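Local coordinates for vitamin B12-binding protein (Vibrio cholerae O395, PDB 5YSC) that binds vitamin B12 in the periplasm and probably delivers it to the BtuC subunits of the BtuCDF ABC transporter, at residues G172-P175 against S176-S180; P196-I200 against E201-V205; I211-S214 against E215-A219; W240-A244 against D245-R249. All coordinates share one frame; numbering follows the deposited sequence.

Contact 1: residues G172-P175 against S176-S180; sequences GHWP and SEVFS
A type VI beta turn, His173 to Ser176 with a cis peptide bond before Pro175, leads into helix 176-181, and its Trp174 belongs to the cyanocobalamin pocket. Ser176 reaches back to the carbonyl of His173 with two donors: the hydroxyl OG lies 2.7 Å from His173 O, and the backbone N, whose bond closes the turn, lies 2.8 Å from the same oxygen. With OG beside its own backbone N (chi1 -69°), Ser176 brings both donors to one acceptor; the OG donor is tilted only 15° from the carbonyl plane. Pro175, at the N-cap position, accepts from Val178 N through its backbone oxygen, although the donor sits 49° above the carbonyl plane. Two waters extend the link: one accepts from Gly172 N and donates to Ser176 OG, another joins Gly172 O to Glu177 N. Farther along, Phe179 runs beside the proline ring in the same direction, with Pro175 CG 4.1 Å from Phe179 CE2, and the phenylalanine ring stacks on Tyr157. The indole NE1 of Trp174 donates a hydrogen bond to Leu247 O, while the far end of its six-membered ring meets the first turn of the helix, with CH2 3.7 Å from Val178 CG2.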
loop_
_atom_site.group_PDB
_atom_site.type_symbol
_atom_site.label_atom_id
_atom_site.label_comp_id
_atom_site.label_asym_id
_atom_site.label_seq_id
_atom_site.Cartn_x
_atom_site.Cartn_y
_atom_site.Cartn_z
ATOM N N GLY A 172 -5.273 -9.724 7.737
ATOM C CA GLY A 172 -4.290 -9.962 6.705
ATOM C C GLY A 172 -4.341 -8.969 5.564
ATOM O O GLY A 172 -3.601 -9.139 4.610
ATOM N N HIS A 173 -5.242 -7.992 5.612
ATOM C CA HIS A 173 -5.367 -7.027 4.537
ATOM C C HIS A 173 -4.154 -6.109 4.499
ATOM O O HIS A 173 -3.418 -5.949 5.492
ATOM C CB HIS A 173 -6.631 -6.201 4.705
ATOM C CG HIS A 173 -7.866 -6.976 4.368
ATOM N ND1 HIS A 173 -8.823 -6.518 3.492
ATOM C CD2 HIS A 173 -8.272 -8.202 4.766
ATOM C CE1 HIS A 173 -9.786 -7.416 3.384
ATOM N NE2 HIS A 173 -9.484 -8.449 4.155
ATOM N N TRP A 174 -3.981 -5.481 3.345
ATOM C CA TRP A 174 -2.799 -4.671 3.111
ATOM C C TRP A 174 -2.692 -3.539 4.132
ATOM O O TRP A 174 -3.669 -2.844 4.402
ATOM C CB TRP A 174 -2.847 -4.105 1.706
ATOM C CG TRP A 174 -1.563 -3.475 1.349
ATOM C CD1 TRP A 174 -1.228 -2.147 1.430
ATOM C CD2 TRP A 174 -0.404 -4.163 0.886
ATOM N NE1 TRP A 174 0.088 -1.983 1.054
ATOM C CE2 TRP A 174 0.603 -3.203 0.698
ATOM C CE3 TRP A 174 -0.109 -5.503 0.614
ATOM C CZ2 TRP A 174 1.882 -3.549 0.257
ATOM C CZ3 TRP A 174 1.158 -5.829 0.159
ATOM C CH2 TRP A 174 2.132 -4.854 -0.007
ATOM N N PRO A 175 -1.485 -3.267 4.666
ATOM C CA PRO A 175 -0.157 -3.822 4.408
ATOM C C PRO A 175 0.304 -4.929 5.357
ATOM O O PRO A 175 1.527 -5.089 5.616
ATOM C CB PRO A 175 0.721 -2.599 4.577
ATOM C CG PRO A 175 0.078 -1.851 5.659
ATOM C CD PRO A 175 -1.399 -2.006 5.410
ATOM N N SER A 176 -0.639 -5.756 5.818
ATOM C CA SER A 176 -0.275 -6.813 6.770
ATOM C C SER A 176 0.917 -7.647 6.299
ATOM O O SER A 176 1.823 -7.964 7.086
ATOM C CB SER A 176 -1.483 -7.733 7.022
ATOM O OG SER A 176 -2.485 -7.035 7.735
ATOM N N GLU A 177 0.931 -8.016 5.025
ATOM C CA GLU A 177 1.949 -8.888 4.462
ATOM C C GLU A 177 3.354 -8.285 4.525
ATOM O O GLU A 177 4.347 -9.012 4.557
ATOM C CB GLU A 177 1.557 -9.164 3.022
ATOM C CG GLU A 177 2.126 -10.361 2.448
ATOM C CD GLU A 177 1.232 -11.523 2.653
ATOM O OE1 GLU A 177 0.710 -11.645 3.781
ATOM O OE2 GLU A 177 1.021 -12.275 1.680
ATOM N N VAL A 178 3.472 -6.965 4.486
ATOM C CA VAL A 178 4.793 -6.354 4.634
ATOM C C VAL A 178 5.406 -6.744 5.974
ATOM O O VAL A 178 6.583 -7.131 6.055
ATOM C CB VAL A 178 4.685 -4.827 4.511
ATOM C CG1 VAL A 178 6.010 -4.201 4.838
ATOM C CG2 VAL A 178 4.202 -4.452 3.090
ATOM N N PHE A 179 4.625 -6.575 7.055
ATOM C CA PHE A 179 5.083 -6.904 8.398
ATOM C C PHE A 179 5.365 -8.397 8.530
ATOM O O PHE A 179 6.374 -8.796 9.118
ATOM C CB PHE A 179 4.040 -6.440 9.420
ATOM C CG PHE A 179 3.807 -4.967 9.413
ATOM C CD1 PHE A 179 4.621 -4.121 10.167
ATOM C CD2 PHE A 179 2.805 -4.403 8.633
ATOM C CE1 PHE A 179 4.429 -2.749 10.165
ATOM C CE2 PHE A 179 2.606 -3.037 8.642
ATOM C CZ PHE A 179 3.452 -2.199 9.404
ATOM N N SER A 180 4.517 -9.239 7.936
ATOM C CA SER A 180 4.650 -10.689 8.135
ATOM C C SER A 180 5.951 -11.238 7.567
ATOM O O SER A 180 6.490 -12.208 8.108
ATOM C CB SER A 180 3.455 -11.428 7.508
ATOM O OG SER A 180 2.254 -10.949 8.047
HETATM O O HOH W 1 -1.513 -7.774 3.368
HETATM O O HOH W 2 -3.400 -8.631 9.847
HETATM O O HOH W 3 -2.513 -11.843 4.674
#

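Contact 2: residues P196-I200 against E201-V205; sequences PQVSI and EQVLV
Ser199 and Gln202 grip each other by reciprocal bonds. The hydroxyl of Ser199 accepts from the backbone of Gln202, with OG 3.0 Å from Gln202 N and an N-H...O angle of 160°. In return, Ser199 N donates to the side-chain oxygen Gln202 OE1 at 2.7 Å; the bond is short, although its donor stands 35° out of the amide plane and so off the lone pairs. A weak bond from Ser199 OG to Gln202 OE1 adds to the pair. The serine hydroxyl is turned between its own backbone N and carbonyl carbon (chi1 76°), which aims it at the start of the helix, and the glutamine chain runs extended beyond CG to bring OE1 back to the strand end.

Next come the backbone bonds of the first turn: Val203 N to Ser199 O at 3.3 Å, and Leu204 N to Ile200 O at 2.9 Å. Outside them, Ile200 CG2 lies 3.6 Å from Leu204 CD1, the two side chains side by side, whereas Val198 and Val203 cross at about a right angle, CG2 to CG2 at 4.1 Å. Val198 and Ile200 also touch Ile166 of strand 166-167, the antiparallel partner of strand 197-198. Glu201, predicted to matter for BtuC binding, projects from this turn. Ser199 and Gln202 form a capping box, with the valine pair as the hydrophobic staple beside it, at the N-terminus of helix 200-206.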
loop_
_atom_site.group_PDB
_atom_site.type_symbol
_atom_site.label_atom_id
_atom_site.label_comp_id
_atom_site.label_asym_id
_atom_site.label_seq_id
_atom_site.Cartn_x
_atom_site.Cartn_y
_atom_site.Cartn_z
ATOM N N PRO A 196 -10.226 -1.862 11.430
ATOM C CA PRO A 196 -11.039 -1.492 12.586
ATOM C C PRO A 196 -10.612 -0.198 13.231
ATOM O O PRO A 196 -9.431 0.155 13.287
ATOM C CB PRO A 196 -10.823 -2.657 13.549
ATOM C CG PRO A 196 -9.529 -3.213 13.182
ATOM C CD PRO A 196 -9.354 -3.002 11.716
ATOM N N GLN A 197 -11.599 0.495 13.779
ATOM C CA GLN A 197 -11.352 1.588 14.691
ATOM C C GLN A 197 -11.176 0.963 16.072
ATOM O O GLN A 197 -11.942 0.091 16.458
ATOM C CB GLN A 197 -12.530 2.555 14.683
ATOM C CG GLN A 197 -12.279 3.834 15.435
ATOM C CD GLN A 197 -13.450 4.782 15.356
ATOM O OE1 GLN A 197 -14.049 4.956 14.300
ATOM N NE2 GLN A 197 -13.781 5.399 16.477
ATOM N N VAL A 198 -10.152 1.393 16.798
ATOM C CA VAL A 198 -9.824 0.810 18.092
ATOM C C VAL A 198 -9.670 1.923 19.123
ATOM O O VAL A 198 -9.293 3.049 18.799
ATOM C CB VAL A 198 -8.537 -0.052 18.039
ATOM C CG1 VAL A 198 -8.706 -1.244 17.083
ATOM C CG2 VAL A 198 -7.312 0.824 17.665
ATOM N N SER A 199 -9.960 1.597 20.379
ATOM C CA SER A 199 -9.827 2.543 21.472
ATOM C C SER A 199 -8.420 2.494 22.060
ATOM O O SER A 199 -7.699 1.502 21.926
ATOM C CB SER A 199 -10.848 2.225 22.569
ATOM O OG SER A 199 -10.424 1.089 23.304
ATOM N N ILE A 200 -8.050 3.576 22.755
ATOM C CA ILE A 200 -6.786 3.601 23.485
ATOM C C ILE A 200 -6.669 2.368 24.363
ATOM O O ILE A 200 -5.628 1.708 24.401
ATOM C CB ILE A 200 -6.667 4.884 24.327
ATOM C CG1 ILE A 200 -6.283 6.067 23.442
ATOM C CG2 ILE A 200 -5.628 4.684 25.452
ATOM C CD1 ILE A 200 -6.021 7.381 24.194
ATOM N N GLU A 201 -7.736 2.065 25.110
ATOM C CA GLU A 201 -7.726 0.929 26.028
ATOM C C GLU A 201 -7.428 -0.373 25.294
ATOM O O GLU A 201 -6.646 -1.204 25.771
ATOM C CB GLU A 201 -9.078 0.841 26.750
ATOM C CG GLU A 201 -9.337 1.899 27.836
ATOM C CD GLU A 201 -9.229 3.338 27.348
ATOM O OE1 GLU A 201 -8.702 4.186 28.116
ATOM O OE2 GLU A 201 -9.673 3.620 26.209
ATOM N N GLN A 202 -8.041 -0.552 24.129
ATOM C CA GLN A 202 -7.815 -1.746 23.326
ATOM C C GLN A 202 -6.333 -1.972 23.026
ATOM O O GLN A 202 -5.836 -3.083 23.155
ATOM C CB GLN A 202 -8.612 -1.678 22.027
ATOM C CG GLN A 202 -10.088 -1.979 22.195
ATOM C CD GLN A 202 -10.866 -1.812 20.909
ATOM O OE1 GLN A 202 -11.263 -0.707 20.550
ATOM N NE2 GLN A 202 -11.092 -2.912 20.211
ATOM N N VAL A 203 -5.637 -0.919 22.615
ATOM C CA VAL A 203 -4.194 -1.011 22.398
ATOM C C VAL A 203 -3.490 -1.296 23.716
ATOM O O VAL A 203 -2.659 -2.206 23.814
ATOM C CB VAL A 203 -3.646 0.282 21.765
ATOM C CG1 VAL A 203 -2.134 0.155 21.514
ATOM C CG2 VAL A 203 -4.386 0.644 20.481
ATOM N N LEU A 204 -3.785 -0.481 24.737
ATOM C CA LEU A 204 -3.113 -0.613 26.025
ATOM C C LEU A 204 -3.196 -2.034 26.534
ATOM O O LEU A 204 -2.201 -2.610 26.990
ATOM C CB LEU A 204 -3.732 0.340 27.053
ATOM C CG LEU A 204 -3.572 1.848 26.833
ATOM C CD1 LEU A 204 -4.191 2.628 27.988
ATOM C CD2 LEU A 204 -2.125 2.212 26.658
ATOM N N VAL A 205 -4.382 -2.619 26.446
ATOM C CA VAL A 205 -4.578 -3.975 26.926
ATOM C C VAL A 205 -3.661 -4.923 26.177
ATOM O O VAL A 205 -3.039 -5.801 26.780
ATOM C CB VAL A 205 -6.067 -4.344 26.789
ATOM C CG1 VAL A 205 -6.281 -5.827 26.601
ATOM C CG2 VAL A 205 -6.825 -3.833 28.008
#

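Contact 3: residues I211-S214 against E215-A219; sequences IFTS and EHAIA
Ser214 is the N-cap of helix 215-220, with Thr213 and Ala217 packed beside it, where the chain leaves strand 210-213 of the parallel sheet 184-186, 155-159, 210-213, 239-241. The short segments of strand and helix make an angle of 104° between their directions, so the chain bends sharply within a residue or two, and Ser214 occupies the bend.

Its hydroxyl accepts from the backbone of the third residue on: Ser214 OG lies 3.0 Å from Ala217 N, with an N-H...O angle of 160°. The torsion that allows this places OG between the backbone N and carbonyl carbon of the serine (chi1 67°), over the opening turn of the helix. The serine carbonyl takes up a second amide, Ile218 N to Ser214 O at 3.3 Å, so side chain and backbone of one residue satisfy two N-H groups of the first turn. The CB of Ser214 also rests over a face of the His216 imidazole in a CH-pi contact, 3.6 Å from the ring centroid.

Thr213, the last residue before the serine, points its side chain toward the helix and divides it between two partners. Thr213 OG1 lies 3.5 Å from Ala217 CB, a methyl that itself touches Glu163 of a nearby loop. Its own methyl meets Ile218, whose side chain it crosses at an angle. That isoleucine also packs on Ala241 of strand 239-241, tying the helix to the edge strand of the sheet. The methyl groups come together with Thr213 CG2 3.6 Å from Ile218 CD1.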
loop_
_atom_site.group_PDB
_atom_site.type_symbol
_atom_site.label_atom_id
_atom_site.label_comp_id
_atom_site.label_asym_id
_atom_site.label_seq_id
_atom_site.Cartn_x
_atom_site.Cartn_y
_atom_site.Cartn_z
ATOM N N ILE A 211 5.149 -0.043 18.377
ATOM C CA ILE A 211 4.093 0.774 17.780
ATOM C C ILE A 211 4.651 1.491 16.554
ATOM O O ILE A 211 5.655 2.201 16.648
ATOM C CB ILE A 211 3.526 1.779 18.788
ATOM C CG1 ILE A 211 2.803 1.005 19.906
ATOM C CG2 ILE A 211 2.562 2.716 18.095
ATOM C CD1 ILE A 211 2.386 1.848 21.103
ATOM N N PHE A 212 3.984 1.319 15.421
ATOM C CA PHE A 212 4.282 2.052 14.201
ATOM C C PHE A 212 3.220 3.112 13.951
ATOM O O PHE A 212 2.019 2.853 14.122
ATOM C CB PHE A 212 4.359 1.108 13.009
ATOM C CG PHE A 212 5.576 0.206 13.024
ATOM C CD1 PHE A 212 6.854 0.732 13.063
ATOM C CD2 PHE A 212 5.424 -1.163 13.061
ATOM C CE1 PHE A 212 7.925 -0.085 13.068
ATOM C CE2 PHE A 212 6.504 -2.010 13.093
ATOM C CZ PHE A 212 7.770 -1.465 13.094
ATOM N N THR A 213 3.655 4.293 13.518
ATOM C CA THR A 213 2.755 5.421 13.332
ATOM C C THR A 213 3.261 6.253 12.142
ATOM O O THR A 213 4.018 5.756 11.301
ATOM C CB THR A 213 2.640 6.204 14.658
ATOM O OG1 THR A 213 1.588 7.191 14.573
ATOM C CG2 THR A 213 4.003 6.891 15.014
ATOM N N SER A 214 2.849 7.524 12.078
ATOM C CA SER A 214 3.186 8.417 10.982
ATOM C C SER A 214 4.335 9.346 11.367
ATOM O O SER A 214 4.621 9.584 12.546
ATOM C CB SER A 214 1.967 9.253 10.581
ATOM O OG SER A 214 1.631 10.157 11.632
ATOM N N GLU A 215 4.985 9.894 10.339
ATOM C CA GLU A 215 6.033 10.871 10.579
ATOM C C GLU A 215 5.449 12.089 11.261
ATOM O O GLU A 215 6.082 12.687 12.139
ATOM C CB GLU A 215 6.707 11.206 9.250
ATOM C CG GLU A 215 7.344 9.962 8.632
ATOM C CD GLU A 215 8.032 10.186 7.291
ATOM O OE1 GLU A 215 7.910 9.297 6.413
ATOM O OE2 GLU A 215 8.706 11.229 7.115
ATOM N N HIS A 216 4.184 12.359 10.957
ATOM C CA HIS A 216 3.468 13.527 11.457
ATOM C C HIS A 216 3.270 13.415 12.965
ATOM O O HIS A 216 3.549 14.357 13.718
ATOM C CB HIS A 216 2.115 13.647 10.727
ATOM C CG HIS A 216 2.018 12.815 9.469
ATOM N ND1 HIS A 216 3.086 12.618 8.612
ATOM C CD2 HIS A 216 0.988 12.103 8.944
ATOM C CE1 HIS A 216 2.719 11.831 7.618
ATOM N NE2 HIS A 216 1.450 11.508 7.791
ATOM N N ALA A 217 2.823 12.235 13.417
ATOM C CA ALA A 217 2.589 11.981 14.840
ATOM C C ALA A 217 3.875 12.093 15.645
ATOM O O ALA A 217 3.885 12.651 16.753
ATOM C CB ALA A 217 1.979 10.589 15.029
ATOM N N ILE A 218 4.973 11.562 15.114
ATOM C CA ILE A 218 6.245 11.649 15.822
ATOM C C ILE A 218 6.642 13.108 15.983
ATOM O O ILE A 218 6.927 13.581 17.096
ATOM C CB ILE A 218 7.323 10.841 15.075
ATOM C CG1 ILE A 218 6.932 9.356 15.003
ATOM C CG2 ILE A 218 8.658 10.994 15.732
ATOM C CD1 ILE A 218 6.806 8.665 16.345
ATOM N N ALA A 219 6.598 13.854 14.875
ATOM C CA ALA A 219 7.036 15.243 14.862
ATOM C C ALA A 219 6.219 16.099 15.810
ATOM O O ALA A 219 6.744 17.051 16.395
ATOM C CB ALA A 219 6.928 15.805 13.444
#

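Contact 4: residues W240-A244 against D245-R249; sequences WALNA and DWLNR
Asn243 caps helix 244-248 through its side chain: the amide oxygen OD1 accepts from Trp246 N at 3.1 Å, with an N-H...O angle of 158°. Trp246 N approaches from above the amide plane. The backbone carbonyl of Asn243 meanwhile takes Leu247 N at 3.1 Å from its O, in the carbonyl plane, and Ala244 O accepts from Asn248 N at 2.9 Å.

Around these bonds the amide of Asn243 stacks on the indole of Trp246, their planes 9° apart. Asn243 ND2 sits over the centre of the ring system, 3.2 Å from Trp246 CE2, and Asn243 CB adds a CH-pi contact 3.8 Å from the centroid of the six-membered ring. The asparagine gets there with CG anti to its backbone N (chi1 -179°). Leu242 CD1 meets Leu247 CD2 at 3.9 Å, a hydrophobic staple across the cap.

Arg249, in the loop just past the helix, has NH2 3.7 Å from Asp245 OD1, a long salt bridge of charges only, with no N-H pointing at the oxygen. Each has cyanocobalamin as its main partner, Asp245 OD1 and Arg249 NE both bonding to it. Arg249 is further paired with Glu32 and Asp51. The turn thus joins strand 239-241, beside strand 210-213 in the parallel sheet, to a pocket-lining helix, with Leu242 and Trp246 packed against helix 254-267.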
loop_
_atom_site.group_PDB
_atom_site.type_symbol
_atom_site.label_atom_id
_atom_site.label_comp_id
_atom_site.label_asym_id
_atom_site.label_seq_id
_atom_site.Cartn_x
_atom_site.Cartn_y
_atom_site.Cartn_z
ATOM N N TRP A 240 7.815 4.138 16.306
ATOM C CA TRP A 240 8.496 4.633 15.121
ATOM C C TRP A 240 7.504 4.995 14.027
ATOM O O TRP A 240 6.469 4.346 13.844
ATOM C CB TRP A 240 9.462 3.588 14.570
ATOM C CG TRP A 240 10.600 3.248 15.463
ATOM C CD1 TRP A 240 11.563 4.104 15.896
ATOM C CD2 TRP A 240 10.959 1.944 15.977
ATOM N NE1 TRP A 240 12.491 3.424 16.668
ATOM C CE2 TRP A 240 12.143 2.103 16.725
ATOM C CE3 TRP A 240 10.402 0.659 15.863
ATOM C CZ2 TRP A 240 12.775 1.026 17.366
ATOM C CZ3 TRP A 240 11.026 -0.402 16.488
ATOM C CH2 TRP A 240 12.208 -0.212 17.232
ATOM N N ALA A 241 7.841 6.040 13.287
ATOM C CA ALA A 241 7.112 6.355 12.067
ATOM C C ALA A 241 7.519 5.437 10.932
ATOM O O ALA A 241 8.690 5.095 10.805
ATOM C CB ALA A 241 7.376 7.777 11.632
ATOM N N LEU A 242 6.556 5.112 10.061
ATOM C CA LEU A 242 6.810 4.433 8.802
ATOM C C LEU A 242 6.396 5.355 7.671
ATOM O O LEU A 242 5.476 6.162 7.829
ATOM C CB LEU A 242 6.034 3.121 8.708
ATOM C CG LEU A 242 6.472 2.095 9.760
ATOM C CD1 LEU A 242 5.562 0.862 9.711
ATOM C CD2 LEU A 242 7.937 1.689 9.614
ATOM N N ASN A 243 7.086 5.236 6.534
ATOM C CA ASN A 243 6.709 5.978 5.337
ATOM C C ASN A 243 5.443 5.370 4.720
ATOM O O ASN A 243 5.439 4.240 4.208
ATOM C CB ASN A 243 7.875 5.992 4.359
ATOM C CG ASN A 243 7.579 6.764 3.103
ATOM O OD1 ASN A 243 6.526 6.643 2.515
ATOM N ND2 ASN A 243 8.549 7.544 2.670
ATOM N N ALA A 244 4.345 6.122 4.810
ATOM C CA ALA A 244 3.040 5.624 4.403
ATOM C C ALA A 244 2.940 5.449 2.890
ATOM O O ALA A 244 2.228 4.543 2.412
ATOM C CB ALA A 244 1.952 6.571 4.910
ATOM N N ASP A 245 3.636 6.284 2.117
ATOM C CA ASP A 245 3.617 6.132 0.659
ATOM C C ASP A 245 4.196 4.785 0.240
ATOM O O ASP A 245 3.671 4.113 -0.655
ATOM C CB ASP A 245 4.398 7.271 0.001
ATOM C CG ASP A 245 3.725 8.640 0.109
ATOM O OD1 ASP A 245 2.604 8.760 0.667
ATOM O OD2 ASP A 245 4.391 9.636 -0.361
ATOM N N TRP A 246 5.287 4.372 0.870
ATOM C CA TRP A 246 5.908 3.104 0.510
ATOM C C TRP A 246 5.065 1.938 0.969
ATOM O O TRP A 246 5.011 0.894 0.304
ATOM C CB TRP A 246 7.281 2.974 1.177
ATOM C CG TRP A 246 8.300 4.013 0.838
ATOM C CD1 TRP A 246 8.317 4.895 -0.225
ATOM C CD2 TRP A 246 9.484 4.262 1.582
ATOM N NE1 TRP A 246 9.452 5.682 -0.155
ATOM C CE2 TRP A 246 10.165 5.326 0.955
ATOM C CE3 TRP A 246 10.021 3.712 2.737
ATOM C CZ2 TRP A 246 11.362 5.802 1.417
ATOM C CZ3 TRP A 246 11.213 4.213 3.232
ATOM C CH2 TRP A 246 11.864 5.263 2.584
ATOM N N LEU A 247 4.508 2.083 2.163
ATOM C CA LEU A 247 3.923 0.982 2.901
ATOM C C LEU A 247 2.507 0.695 2.447
ATOM O O LEU A 247 2.163 -0.451 2.160
ATOM C CB LEU A 247 3.952 1.328 4.383
ATOM C CG LEU A 247 3.323 0.257 5.267
ATOM C CD1 LEU A 247 4.074 -1.078 5.265
ATOM C CD2 LEU A 247 3.170 0.829 6.641
ATOM N N ASN A 248 1.705 1.731 2.333
ATOM C CA ASN A 248 0.274 1.559 2.166
ATOM C C ASN A 248 -0.168 1.507 0.712
ATOM O O ASN A 248 -1.351 1.214 0.446
ATOM C CB ASN A 248 -0.436 2.661 2.933
ATOM C CG ASN A 248 -0.228 2.503 4.441
ATOM O OD1 ASN A 248 -0.060 1.388 4.920
ATOM N ND2 ASN A 248 -0.253 3.585 5.170
ATOM N N ARG A 249 0.740 1.748 -0.231
ATOM C CA ARG A 249 0.538 1.495 -1.645
ATOM C C ARG A 249 1.369 0.306 -2.080
ATOM O O ARG A 249 2.591 0.343 -1.904
ATOM C CB ARG A 249 0.962 2.701 -2.506
ATOM C CG ARG A 249 0.480 4.034 -2.100
ATOM C CD ARG A 249 1.174 5.100 -2.902
ATOM N NE ARG A 249 0.878 6.414 -2.404
ATOM C CZ ARG A 249 1.203 7.522 -3.058
ATOM N NH1 ARG A 249 1.806 7.434 -4.237
ATOM N NH2 ARG A 249 0.883 8.710 -2.555
#

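Contacts 1 and 4 come together at the cyanocobalamin pocket, their centres 12 Å apart. Trp174 NE1 reaches Leu247 O at 2.8 Å, a probable hydrogen bond, so the turn of 172-175 is joined to helix 244-248; the side chain of Asp245 approaches the ligand to about 3 Å. Contact 3 joins contact 4 through neighbouring strands, with Thr213 N 2.8 Å from Trp240 O, and meets contact 1 where Phe212 packs on Phe179. Contact 2 stands apart: its nearest atoms are about 5 Å from contact 3 and about 12 Å from contact 4. It carries Glu201, predicted to be important for BtuC binding.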